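Cytochrome P450 reductase (Amycolatopsis methanolica 239, PDB 5OGX) passes electrons from NADH through FAD and a [2Fe-2S] cluster to the cytochrome P450 partner that O-demethylates guaiacol and other lignin-derived aromatics. Local coordinates at residues Ile113-Arg118 / Ser273-Pro278; Tyr149-Thr154 / Lys159-His164; Asp287-Asp292 / Arg297-Trp302. One frame throughout, in Å; residues are numbered along the deposited sequence.

Contact 1: residues Ile113-Arg118 / Ser273-Pro278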
loop_
_atom_site.group_PDB
_atom_site.type_symbol
_atom_site.label_atom_id
_atom_site.label_comp_id
_atom_site.label_asym_id
_atom_site.label_seq_id
_atom_site.Cartn_x
_atom_site.Cartn_y
_atom_site.Cartn_z
ATOM N N ILE A 113 2.395 15.073 -14.223
ATOM C CA ILE A 113 0.966 15.330 -14.082
ATOM C C ILE A 113 0.647 16.435 -13.084
ATOM O O ILE A 113 -0.486 16.945 -13.097
ATOM C CB ILE A 113 0.190 14.043 -13.722
ATOM C CG1 ILE A 113 0.637 13.464 -12.370
ATOM C CG2 ILE A 113 0.337 13.006 -14.828
ATOM C CD1 ILE A 113 -0.173 12.242 -11.959
ATOM N N ALA A 114 1.590 16.829 -12.238
ATOM C CA ALA A 114 1.379 17.871 -11.239
ATOM C C ALA A 114 2.741 18.222 -10.656
ATOM O O ALA A 114 3.744 17.567 -10.952
ATOM C CB ALA A 114 0.399 17.423 -10.145
ATOM N N ARG A 115 2.768 19.266 -9.829
ATOM C CA ARG A 115 4.012 19.660 -9.178
ATOM C C ARG A 115 4.664 18.461 -8.502
ATOM O O ARG A 115 4.046 17.796 -7.663
ATOM C CB ARG A 115 3.764 20.761 -8.150
ATOM C CG ARG A 115 5.027 21.163 -7.395
ATOM C CD ARG A 115 4.823 22.468 -6.642
ATOM N NE ARG A 115 3.775 22.357 -5.630
ATOM C CZ ARG A 115 3.330 23.381 -4.906
ATOM N NH1 ARG A 115 2.376 23.200 -4.005
ATOM N NH2 ARG A 115 3.846 24.586 -5.088
ATOM N N ASP A 116 5.906 18.176 -8.902
ATOM C CA ASP A 116 6.702 17.081 -8.340
ATOM C C ASP A 116 5.988 15.732 -8.415
ATOM O O ASP A 116 6.226 14.862 -7.579
ATOM C CB ASP A 116 7.095 17.364 -6.887
ATOM C CG ASP A 116 8.137 18.453 -6.766
ATOM O OD1 ASP A 116 8.892 18.671 -7.735
ATOM O OD2 ASP A 116 8.197 19.088 -5.694
ATOM N N THR A 117 5.124 15.529 -9.408
ATOM C CA THR A 117 4.319 14.315 -9.476
ATOM C C THR A 117 4.367 13.741 -10.882
ATOM O O THR A 117 4.180 14.471 -11.861
ATOM C CB THR A 117 2.861 14.584 -9.072
ATOM O OG1 THR A 117 2.827 15.247 -7.803
ATOM C CG2 THR A 117 2.102 13.274 -8.964
ATOM N N ARG A 118 4.607 12.432 -10.976
ATOM C CA ARG A 118 4.621 11.735 -12.251
ATOM C C ARG A 118 3.703 10.521 -12.224
ATOM O O ARG A 118 3.615 9.814 -11.214
ATOM C CB ARG A 118 6.024 11.285 -12.617
ATOM C CG ARG A 118 6.811 12.390 -13.278
ATOM C CD ARG A 118 8.221 11.984 -13.645
ATOM N NE ARG A 118 8.718 12.940 -14.631
ATOM C CZ ARG A 118 9.751 12.747 -15.444
ATOM N NH1 ARG A 118 10.446 11.614 -15.410
ATOM N NH2 ARG A 118 10.085 13.708 -16.299
ATOM N N SER A 273 -2.954 22.614 2.442
ATOM C CA SER A 273 -2.410 22.953 3.750
ATOM C C SER A 273 -1.558 24.217 3.758
ATOM O O SER A 273 -1.529 24.923 4.773
ATOM C CB SER A 273 -1.578 21.780 4.280
ATOM O OG SER A 273 -0.519 21.482 3.385
ATOM N N ASP A 274 -0.864 24.526 2.666
ATOM C CA ASP A 274 0.131 25.595 2.639
ATOM C C ASP A 274 -0.247 26.768 1.750
ATOM O O ASP A 274 -0.033 27.922 2.136
ATOM C CB ASP A 274 1.486 25.050 2.167
ATOM C CG ASP A 274 2.070 24.002 3.107
ATOM O OD1 ASP A 274 1.416 23.643 4.108
ATOM O OD2 ASP A 274 3.197 23.532 2.834
ATOM N N GLU A 275 -0.783 26.512 0.560
ATOM C CA GLU A 275 -1.015 27.559 -0.437
ATOM C C GLU A 275 -2.509 27.708 -0.680
ATOM O O GLU A 275 -3.081 26.976 -1.507
ATOM C CB GLU A 275 -0.288 27.233 -1.742
ATOM C CG GLU A 275 1.230 27.330 -1.651
ATOM C CD GLU A 275 1.941 26.374 -2.590
ATOM O OE1 GLU A 275 1.322 25.934 -3.581
ATOM O OE2 GLU A 275 3.126 26.065 -2.339
ATOM N N PRO A 276 -3.179 28.645 -0.013
ATOM C CA PRO A 276 -4.640 28.724 -0.123
ATOM C C PRO A 276 -5.096 29.046 -1.538
ATOM O O PRO A 276 -4.389 29.683 -2.322
ATOM C CB PRO A 276 -5.006 29.852 0.850
ATOM C CG PRO A 276 -3.770 30.701 0.909
ATOM C CD PRO A 276 -2.623 29.735 0.807
ATOM N N ASP A 277 -6.304 28.583 -1.857
ATOM C CA ASP A 277 -6.944 28.773 -3.135
ATOM C C ASP A 277 -8.432 28.890 -2.829
ATOM O O ASP A 277 -8.982 28.008 -2.147
ATOM C CB ASP A 277 -6.677 27.611 -4.094
ATOM C CG ASP A 277 -7.192 27.866 -5.500
ATOM O OD1 ASP A 277 -8.376 28.231 -5.661
ATOM O OD2 ASP A 277 -6.406 27.677 -6.455
ATOM N N PRO A 278 -9.103 29.939 -3.306
ATOM C CA PRO A 278 -10.531 30.099 -2.985
ATOM C C PRO A 278 -11.390 28.954 -3.467
ATOM O O PRO A 278 -12.474 28.739 -2.916
ATOM C CB PRO A 278 -10.911 31.409 -3.696
ATOM C CG PRO A 278 -9.625 32.103 -3.949
ATOM C CD PRO A 278 -8.596 31.037 -4.142
#
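Arg-115 and Glu-275 reach for each other across a gap that their backbones leave wide, for even the nearest pair of CA atoms, those of these two residues, stands 12.8 Å apart. Two long side chains span it, and opposite charges give them reason to. The guanidinium presents its NH1 and NH2 end to the carboxylate: NH1 of Arg-115 donates to OE1 of Glu-275 at 3.0 Å, and NH2 of Arg-115 donates to OE2 of Glu-275 at 3.2 Å, arriving on the syn lone pair. A weak second bond runs from NH2 to OE1. The grip is not the flat, coplanar fork of an ideal arginine-carboxylate pair, since the two planes are turned 72° apart and each bond is bent. With CG of Arg-115 anti to the backbone N (chi1 177°), the chain leaves the turn towards Glu-275.

The firmer part lies behind the arginine. Ala-114 to Thr-117 form a type II beta turn joining strands 101-114 and 117-124 of the FAD-binding domain's antiparallel sheet, and a classic beta bulge sets Ile-113 and Ala-114 together opposite Thr-117. Thr-117 suits this corner because its backbone N closes the turn on Ala-114 O at 2.9 Å while its hydroxyl OG1 donates to Arg-115 O at 2.8 Å. The other partner, 273-278, is a loop following strand 266-272 of the NAD-binding domain, so the salt bridge spans two domains.

Around the charges the contact is loose: just 80 Å² is buried, by two partly exposed residues. The stronger partner of Arg-115 is Asp-249, bound through NH1, and Glu-275 shares the guanidinium with it. Arg-245 lies near the Glu-275 carboxylate, to which it makes a long, weak ion pair.

Contact 2: residues Tyr149-Thr154 / Lys159-His164. With FAD (flavin-adenine dinucleotide), chain B.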
loop_
_atom_site.group_PDB
_atom_site.type_symbol
_atom_site.label_atom_id
_atom_site.label_comp_id
_atom_site.label_asym_id
_atom_site.label_seq_id
_atom_site.Cartn_x
_atom_site.Cartn_y
_atom_site.Cartn_z
ATOM N N TYR A 149 5.722 1.112 -4.687
ATOM C CA TYR A 149 4.799 2.056 -5.323
ATOM C C TYR A 149 3.433 1.401 -5.417
ATOM O O TYR A 149 3.297 0.295 -5.953
ATOM C CB TYR A 149 5.315 2.512 -6.705
ATOM C CG TYR A 149 6.558 3.325 -6.481
ATOM C CD1 TYR A 149 6.477 4.603 -5.950
ATOM C CD2 TYR A 149 7.812 2.761 -6.642
ATOM C CE1 TYR A 149 7.629 5.337 -5.657
ATOM C CE2 TYR A 149 8.965 3.482 -6.352
ATOM C CZ TYR A 149 8.866 4.753 -5.848
ATOM O OH TYR A 149 10.013 5.452 -5.542
ATOM N N SER A 150 2.431 2.078 -4.863
ATOM C CA SER A 150 1.067 1.563 -4.854
ATOM C C SER A 150 0.475 1.540 -6.255
ATOM O O SER A 150 0.737 2.425 -7.076
ATOM C CB SER A 150 0.182 2.450 -3.977
ATOM O OG SER A 150 0.646 2.498 -2.650
ATOM N N LEU A 151 -0.372 0.540 -6.505
ATOM C CA LEU A 151 -1.133 0.483 -7.747
ATOM C C LEU A 151 -2.357 1.376 -7.638
ATOM O O LEU A 151 -3.089 1.320 -6.646
ATOM C CB LEU A 151 -1.552 -0.958 -8.056
ATOM C CG LEU A 151 -0.401 -1.954 -8.269
ATOM C CD1 LEU A 151 -0.975 -3.327 -8.560
ATOM C CD2 LEU A 151 0.498 -1.509 -9.431
ATOM N N ALA A 152 -2.582 2.198 -8.660
ATOM C CA ALA A 152 -3.855 2.902 -8.784
ATOM C C ALA A 152 -4.912 2.051 -9.474
ATOM O O ALA A 152 -6.075 2.478 -9.584
ATOM C CB ALA A 152 -3.652 4.219 -9.558
ATOM N N ASN A 153 -4.533 0.859 -9.929
ATOM C CA ASN A 153 -5.360 0.016 -10.792
ATOM C C ASN A 153 -6.551 -0.586 -10.074
ATOM O O ASN A 153 -6.479 -0.958 -8.899
ATOM C CB ASN A 153 -4.556 -1.168 -11.313
ATOM C CG ASN A 153 -3.359 -0.752 -12.097
ATOM O OD1 ASN A 153 -2.477 -0.046 -11.599
ATOM N ND2 ASN A 153 -3.309 -1.187 -13.335
ATOM N N THR A 154 -7.628 -0.783 -10.833
ATOM C CA THR A 154 -8.573 -1.818 -10.449
ATOM C C THR A 154 -8.078 -3.159 -10.985
ATOM O O THR A 154 -7.219 -3.221 -11.869
ATOM C CB THR A 154 -9.980 -1.507 -10.968
ATOM O OG1 THR A 154 -9.919 -1.188 -12.361
ATOM C CG2 THR A 154 -10.564 -0.311 -10.224
ATOM N N LYS A 159 -2.890 -5.517 -17.123
ATOM C CA LYS A 159 -1.743 -5.564 -18.017
ATOM C C LYS A 159 -0.927 -4.285 -18.048
ATOM O O LYS A 159 0.185 -4.296 -18.588
ATOM C CB LYS A 159 -2.199 -5.893 -19.449
ATOM C CG LYS A 159 -2.598 -7.341 -19.644
ATOM C CD LYS A 159 -1.390 -8.192 -19.985
ATOM C CE LYS A 159 -1.135 -8.193 -21.483
ATOM N NZ LYS A 159 0.241 -8.639 -21.805
ATOM N N VAL A 160 -1.434 -3.187 -17.503
ATOM C CA VAL A 160 -0.706 -1.924 -17.480
ATOM C C VAL A 160 -0.818 -1.385 -16.066
ATOM O O VAL A 160 -1.905 -0.968 -15.641
ATOM C CB VAL A 160 -1.257 -0.915 -18.495
ATOM C CG1 VAL A 160 -0.509 0.406 -18.371
ATOM C CG2 VAL A 160 -1.156 -1.466 -19.929
ATOM N N LEU A 161 0.289 -1.404 -15.328
ATOM C CA LEU A 161 0.274 -0.932 -13.949
ATOM C C LEU A 161 0.403 0.585 -13.919
ATOM O O LEU A 161 1.191 1.167 -14.665
ATOM C CB LEU A 161 1.410 -1.583 -13.153
ATOM C CG LEU A 161 1.485 -3.115 -13.212
ATOM C CD1 LEU A 161 2.671 -3.612 -12.373
ATOM C CD2 LEU A 161 0.184 -3.792 -12.748
ATOM N N GLU A 162 -0.388 1.229 -13.062
ATOM C CA GLU A 162 -0.405 2.687 -12.955
ATOM C C GLU A 162 0.156 3.095 -11.600
ATOM O O GLU A 162 -0.428 2.759 -10.563
ATOM C CB GLU A 162 -1.820 3.247 -13.127
ATOM C CG GLU A 162 -1.880 4.761 -12.970
ATOM C CD GLU A 162 -3.300 5.302 -13.042
ATOM O OE1 GLU A 162 -4.213 4.496 -13.269
ATOM O OE2 GLU A 162 -3.486 6.523 -12.866
ATOM N N LEU A 163 1.256 3.855 -11.614
ATOM C CA LEU A 163 1.888 4.364 -10.401
ATOM C C LEU A 163 1.809 5.885 -10.384
ATOM O O LEU A 163 1.892 6.535 -11.434
ATOM C CB LEU A 163 3.373 3.933 -10.319
ATOM C CG LEU A 163 3.675 2.482 -10.682
ATOM C CD1 LEU A 163 5.189 2.220 -10.647
ATOM C CD2 LEU A 163 2.959 1.556 -9.723
ATOM N N HIS A 164 1.664 6.452 -9.183
ATOM C CA HIS A 164 1.747 7.898 -8.967
ATOM C C HIS A 164 2.946 8.158 -8.071
ATOM O O HIS A 164 2.947 7.744 -6.912
ATOM C CB HIS A 164 0.482 8.457 -8.300
ATOM C CG HIS A 164 -0.783 8.152 -9.037
ATOM N ND1 HIS A 164 -2.025 8.433 -8.512
ATOM C CD2 HIS A 164 -1.001 7.594 -10.254
ATOM C CE1 HIS A 164 -2.957 8.062 -9.373
ATOM N NE2 HIS A 164 -2.364 7.554 -10.440
HETATM P PA FAD B . 15.305 8.029 -0.569
HETATM O O1A FAD B . 16.643 8.025 -1.269
HETATM O O2A FAD B . 14.967 6.729 0.119
HETATM O O5B FAD B . 15.238 9.234 0.556
HETATM C C5B FAD B . 16.020 10.392 0.373
HETATM C C4B FAD B . 15.985 11.192 1.707
HETATM O O4B FAD B . 14.806 11.730 1.863
HETATM C C3B FAD B . 16.169 10.240 2.902
HETATM O O3B FAD B . 16.885 10.874 3.865
HETATM C C2B FAD B . 14.723 9.934 3.362
HETATM O O2B FAD B . 14.679 9.513 4.795
HETATM C C1B FAD B . 14.078 11.047 3.133
HETATM N N9A FAD B . 12.730 10.812 2.684
HETATM C C8A FAD B . 12.248 9.673 2.169
HETATM N N7A FAD B . 10.962 9.880 1.851
HETATM C C5A FAD B . 10.663 11.154 2.162
HETATM C C6A FAD B . 9.497 11.871 2.037
HETATM N N6A FAD B . 8.141 11.659 1.565
HETATM N N1A FAD B . 9.454 13.140 2.418
HETATM C C2A FAD B . 10.559 13.733 2.935
HETATM N N3A FAD B . 11.716 13.033 3.060
HETATM C C4A FAD B . 11.754 11.737 2.668
HETATM N N1 FAD B . 5.815 6.832 -2.892
HETATM C C2 FAD B . 5.094 7.430 -4.009
HETATM O O2 FAD B . 5.474 8.444 -4.490
HETATM N N3 FAD B . 3.907 6.749 -4.546
HETATM C C4 FAD B . 3.399 5.526 -4.006
HETATM O O4 FAD B . 2.428 5.015 -4.456
HETATM C C4X FAD B . 4.143 4.949 -2.845
HETATM N N5 FAD B . 3.682 3.711 -2.295
HETATM C C5X FAD B . 4.412 3.168 -1.153
HETATM C C6 FAD B . 3.925 1.992 -0.574
HETATM C C7 FAD B . 4.636 1.485 0.516
HETATM C C7M FAD B . 3.982 0.193 1.006
HETATM C C8 FAD B . 5.776 2.120 1.003
HETATM C C8M FAD B . 6.491 1.484 2.188
HETATM C C9 FAD B . 6.249 3.297 0.431
HETATM C C9A FAD B . 5.550 3.814 -0.642
HETATM N N10 FAD B . 6.061 5.059 -1.241
HETATM C C10 FAD B . 5.323 5.608 -2.329
HETATM C "C1'" FAD B . 7.301 5.694 -0.761
HETATM C "C2'" FAD B . 8.364 5.182 -1.823
HETATM O "O2'" FAD B . 8.553 3.773 -1.819
HETATM C "C3'" FAD B . 9.769 5.805 -1.667
HETATM O "O3'" FAD B . 10.132 5.718 -0.319
HETATM C "C4'" FAD B . 9.784 7.281 -2.108
HETATM O "O4'" FAD B . 9.487 7.374 -3.475
HETATM C "C5'" FAD B . 11.165 7.922 -1.855
HETATM O "O5'" FAD B . 12.175 7.055 -2.334
HETATM P P FAD B . 13.588 7.693 -2.871
HETATM O O1P FAD B . 14.510 6.548 -3.187
HETATM O O2P FAD B . 13.349 8.688 -3.982
HETATM O O3P FAD B . 14.151 8.552 -1.594
HETATM O O HOH W 1 2.044 4.668 -7.181
#
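Ala-152 and Glu-162 are joined through the backbone: Ala-152 N donates to Glu-162 O at 2.9 Å, almost straight. Asn-153 extends this pairing with its side-chain amide, which imitates a peptide group. OD1 accepts from Glu-162 N at 2.9 Å, in the carbonyl plane and on a lone pair, while ND2 donates to Val-160 O at 2.7 Å; with both ends engaged, the amide cannot flip without losing bonds.

Apolar contacts fill one side. Leu-151 CD2 lies against Leu-161 CB and Leu-163 CD2, and the latter also touches Tyr-149 CB. Glu-162 runs out extended (chi1 178°), which lays its CD 3.7 Å from the small methyl of Ala-152 and its OE2 within range of His-164 NE2, which donates to it. Arg-255 and Arg-119 bind the same oxygen.

The backbone pairing brings together the edge strands 146-150 and 160-166, consistent with the six-stranded antiparallel beta barrel of the ferredoxin reductase family.

The polar edge of the flavin is met by backbone groups. Ser-150 N donates to FAD O4 at 3.0 Å, and FAD N3 donates to His-164 O at 2.7 Å. One water bridges Ser-150 O, His-164 N and FAD O4. Separately, the Tyr-149 ring passes close to the flavin's pyrimidine part, CD1 lying 3.6 Å from FAD N3, and its OH hydrogen-bonds ribityl O4', either being the possible donor.

Contact 3: residues Asp287-Asp292 / Arg297-Trp302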
loop_
_atom_site.group_PDB
_atom_site.type_symbol
_atom_site.label_atom_id
_atom_site.label_comp_id
_atom_site.label_asym_id
_atom_site.label_seq_id
_atom_site.Cartn_x
_atom_site.Cartn_y
_atom_site.Cartn_z
ATOM N N ASP A 287 -8.766 16.675 9.085
ATOM C CA ASP A 287 -9.595 17.729 9.672
ATOM C C ASP A 287 -10.845 17.997 8.839
ATOM O O ASP A 287 -11.917 18.270 9.390
ATOM C CB ASP A 287 -8.786 19.020 9.811
ATOM C CG ASP A 287 -7.566 18.861 10.698
ATOM O OD1 ASP A 287 -7.463 17.842 11.414
ATOM O OD2 ASP A 287 -6.712 19.775 10.693
ATOM N N ALA A 288 -10.727 17.954 7.513
ATOM C CA ALA A 288 -11.877 18.248 6.664
ATOM C C ALA A 288 -12.947 17.169 6.777
ATOM O O ALA A 288 -14.145 17.471 6.760
ATOM C CB ALA A 288 -11.439 18.414 5.208
ATOM N N PHE A 289 -12.541 15.900 6.878
ATOM C CA PHE A 289 -13.534 14.849 7.059
ATOM C C PHE A 289 -14.269 15.020 8.379
ATOM O O PHE A 289 -15.499 14.926 8.432
ATOM C CB PHE A 289 -12.883 13.467 7.001
ATOM C CG PHE A 289 -13.768 12.365 7.516
ATOM C CD1 PHE A 289 -14.859 11.937 6.778
ATOM C CD2 PHE A 289 -13.478 11.723 8.720
ATOM C CE1 PHE A 289 -15.665 10.920 7.219
ATOM C CE2 PHE A 289 -14.291 10.694 9.185
ATOM C CZ PHE A 289 -15.383 10.290 8.432
ATOM N N VAL A 290 -13.517 15.254 9.460
ATOM C CA VAL A 290 -14.120 15.452 10.774
ATOM C C VAL A 290 -15.128 16.594 10.730
ATOM O O VAL A 290 -16.193 16.530 11.354
ATOM C CB VAL A 290 -13.023 15.695 11.827
ATOM C CG1 VAL A 290 -13.642 16.081 13.156
ATOM C CG2 VAL A 290 -12.146 14.452 11.974
ATOM N N GLU A 291 -14.816 17.648 9.971
ATOM C CA GLU A 291 -15.754 18.763 9.817
ATOM C C GLU A 291 -17.024 18.325 9.090
ATOM O O GLU A 291 -18.130 18.741 9.453
ATOM C CB GLU A 291 -15.099 19.914 9.049
ATOM C CG GLU A 291 -14.079 20.719 9.828
ATOM C CD GLU A 291 -13.181 21.564 8.928
ATOM O OE1 GLU A 291 -13.526 21.767 7.741
ATOM O OE2 GLU A 291 -12.118 22.017 9.410
ATOM N N ASP A 292 -16.882 17.510 8.046
ATOM C CA ASP A 292 -18.014 17.085 7.228
ATOM C C ASP A 292 -18.873 16.027 7.909
ATOM O O ASP A 292 -20.094 15.991 7.698
ATOM C CB ASP A 292 -17.518 16.521 5.895
ATOM C CG ASP A 292 -16.897 17.572 5.002
ATOM O OD1 ASP A 292 -17.124 18.771 5.236
ATOM O OD2 ASP A 292 -16.190 17.191 4.049
ATOM N N ARG A 297 -18.922 6.938 13.747
ATOM C CA ARG A 297 -19.410 5.621 14.132
ATOM C C ARG A 297 -20.167 4.985 12.972
ATOM O O ARG A 297 -21.068 5.604 12.378
ATOM C CB ARG A 297 -20.296 5.713 15.367
ATOM C CG ARG A 297 -20.541 4.333 15.963
ATOM C CD ARG A 297 -21.048 4.396 17.383
ATOM N NE ARG A 297 -21.142 3.039 17.923
ATOM C CZ ARG A 297 -22.006 2.672 18.861
ATOM N NH1 ARG A 297 -22.848 3.559 19.364
ATOM N NH2 ARG A 297 -22.030 1.415 19.296
ATOM N N GLY A 298 -19.794 3.752 12.640
ATOM C CA GLY A 298 -20.397 3.037 11.533
ATOM C C GLY A 298 -19.691 3.233 10.216
ATOM O O GLY A 298 -20.067 2.587 9.226
ATOM N N TRP A 299 -18.676 4.091 10.176
ATOM C CA TRP A 299 -17.881 4.328 8.982
ATOM C C TRP A 299 -16.691 3.381 8.925
ATOM O O TRP A 299 -16.270 2.812 9.934
ATOM C CB TRP A 299 -17.373 5.773 8.974
ATOM C CG TRP A 299 -18.438 6.717 8.552
ATOM C CD1 TRP A 299 -19.558 7.056 9.240
ATOM C CD2 TRP A 299 -18.485 7.416 7.307
ATOM N NE1 TRP A 299 -20.318 7.958 8.493
ATOM C CE2 TRP A 299 -19.667 8.192 7.306
ATOM C CE3 TRP A 299 -17.625 7.476 6.202
ATOM C CZ2 TRP A 299 -20.024 9.010 6.231
ATOM C CZ3 TRP A 299 -17.978 8.299 5.127
ATOM C CH2 TRP A 299 -19.165 9.057 5.159
ATOM N N SER A 300 -16.177 3.189 7.719
ATOM C CA SER A 300 -14.863 2.600 7.521
ATOM C C SER A 300 -13.931 3.704 7.053
ATOM O O SER A 300 -14.374 4.675 6.426
ATOM C CB SER A 300 -14.902 1.452 6.503
ATOM O OG SER A 300 -15.905 0.494 6.839
ATOM N N GLY A 301 -12.643 3.570 7.381
ATOM C CA GLY A 301 -11.680 4.596 7.006
ATOM C C GLY A 301 -10.404 4.012 6.448
ATOM O O GLY A 301 -9.897 3.000 6.933
ATOM N N TRP A 302 -9.873 4.671 5.429
ATOM C CA TRP A 302 -8.713 4.206 4.677
ATOM C C TRP A 302 -7.731 5.363 4.587
ATOM O O TRP A 302 -8.025 6.369 3.937
ATOM C CB TRP A 302 -9.135 3.741 3.280
ATOM C CG TRP A 302 -10.192 2.674 3.355
ATOM C CD1 TRP A 302 -11.516 2.813 3.697
ATOM C CD2 TRP A 302 -9.980 1.298 3.109
ATOM N NE1 TRP A 302 -12.141 1.577 3.679
ATOM C CE2 TRP A 302 -11.208 0.635 3.320
ATOM C CE3 TRP A 302 -8.859 0.557 2.736
ATOM C CZ2 TRP A 302 -11.346 -0.737 3.176
ATOM C CZ3 TRP A 302 -8.996 -0.819 2.605
ATOM C CH2 TRP A 302 -10.234 -1.445 2.816
#
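One face of the Trp-299 indole receives the edge of the Phe-289 ring, whose CE1 sits about 4.0 Å above the plane, towards the rim; the edge of the indole has Arg-297 O in its plane. CE1 of Phe-289 lies 4.1 Å from both CZ3 and CE3 of Trp-299. Their six-membered rings have centroids 5.5 Å apart and planes inclined at 65°, an edge-to-face pair in which the C-H at CE1 is directed towards the face of the indole.

Phe-289 enters from helix 285-292. A chi1 of 166° sets the ring beside the carbonyl carbon and carries it off the helix towards the sheet. Trp-299 stands just before strand 300-305, so the pair joins helix 285-292 to the start of a strand in the parallel sheet of the NAD-binding domain, in the alpha/beta layering of a Rossmann-like fold.

A flat phenyl suits the buried place between layers: it also rests on Val-211, Ile-213 and Tyr-241 of the sheet and meets Phe-317 ring to ring. The wide indole suits a partly exposed margin, with Pro-209, Val-293 and Leu-239 beside it.

In the fold
Contact 2 is the core of the three, with nine of its ten touching residues buried and the flavin at its end; contact 1 lies on the surface, and contact 3 is partly buried at the margin of the NAD-binding domain. Contacts 1 and 2 draw on one antiparallel sheet, where strands 117-124 and 160-166 are neighbours, and contact 2 is nested within the chain span closed by contact 1. Contact 3 follows both in sequence and packs a helix against the beginning of a strand of the parallel sheet. Chemistry changes with place: long charged side chains across a domain boundary, directional amide bonds beside the cofactor, and aromatic contact between helix and sheet.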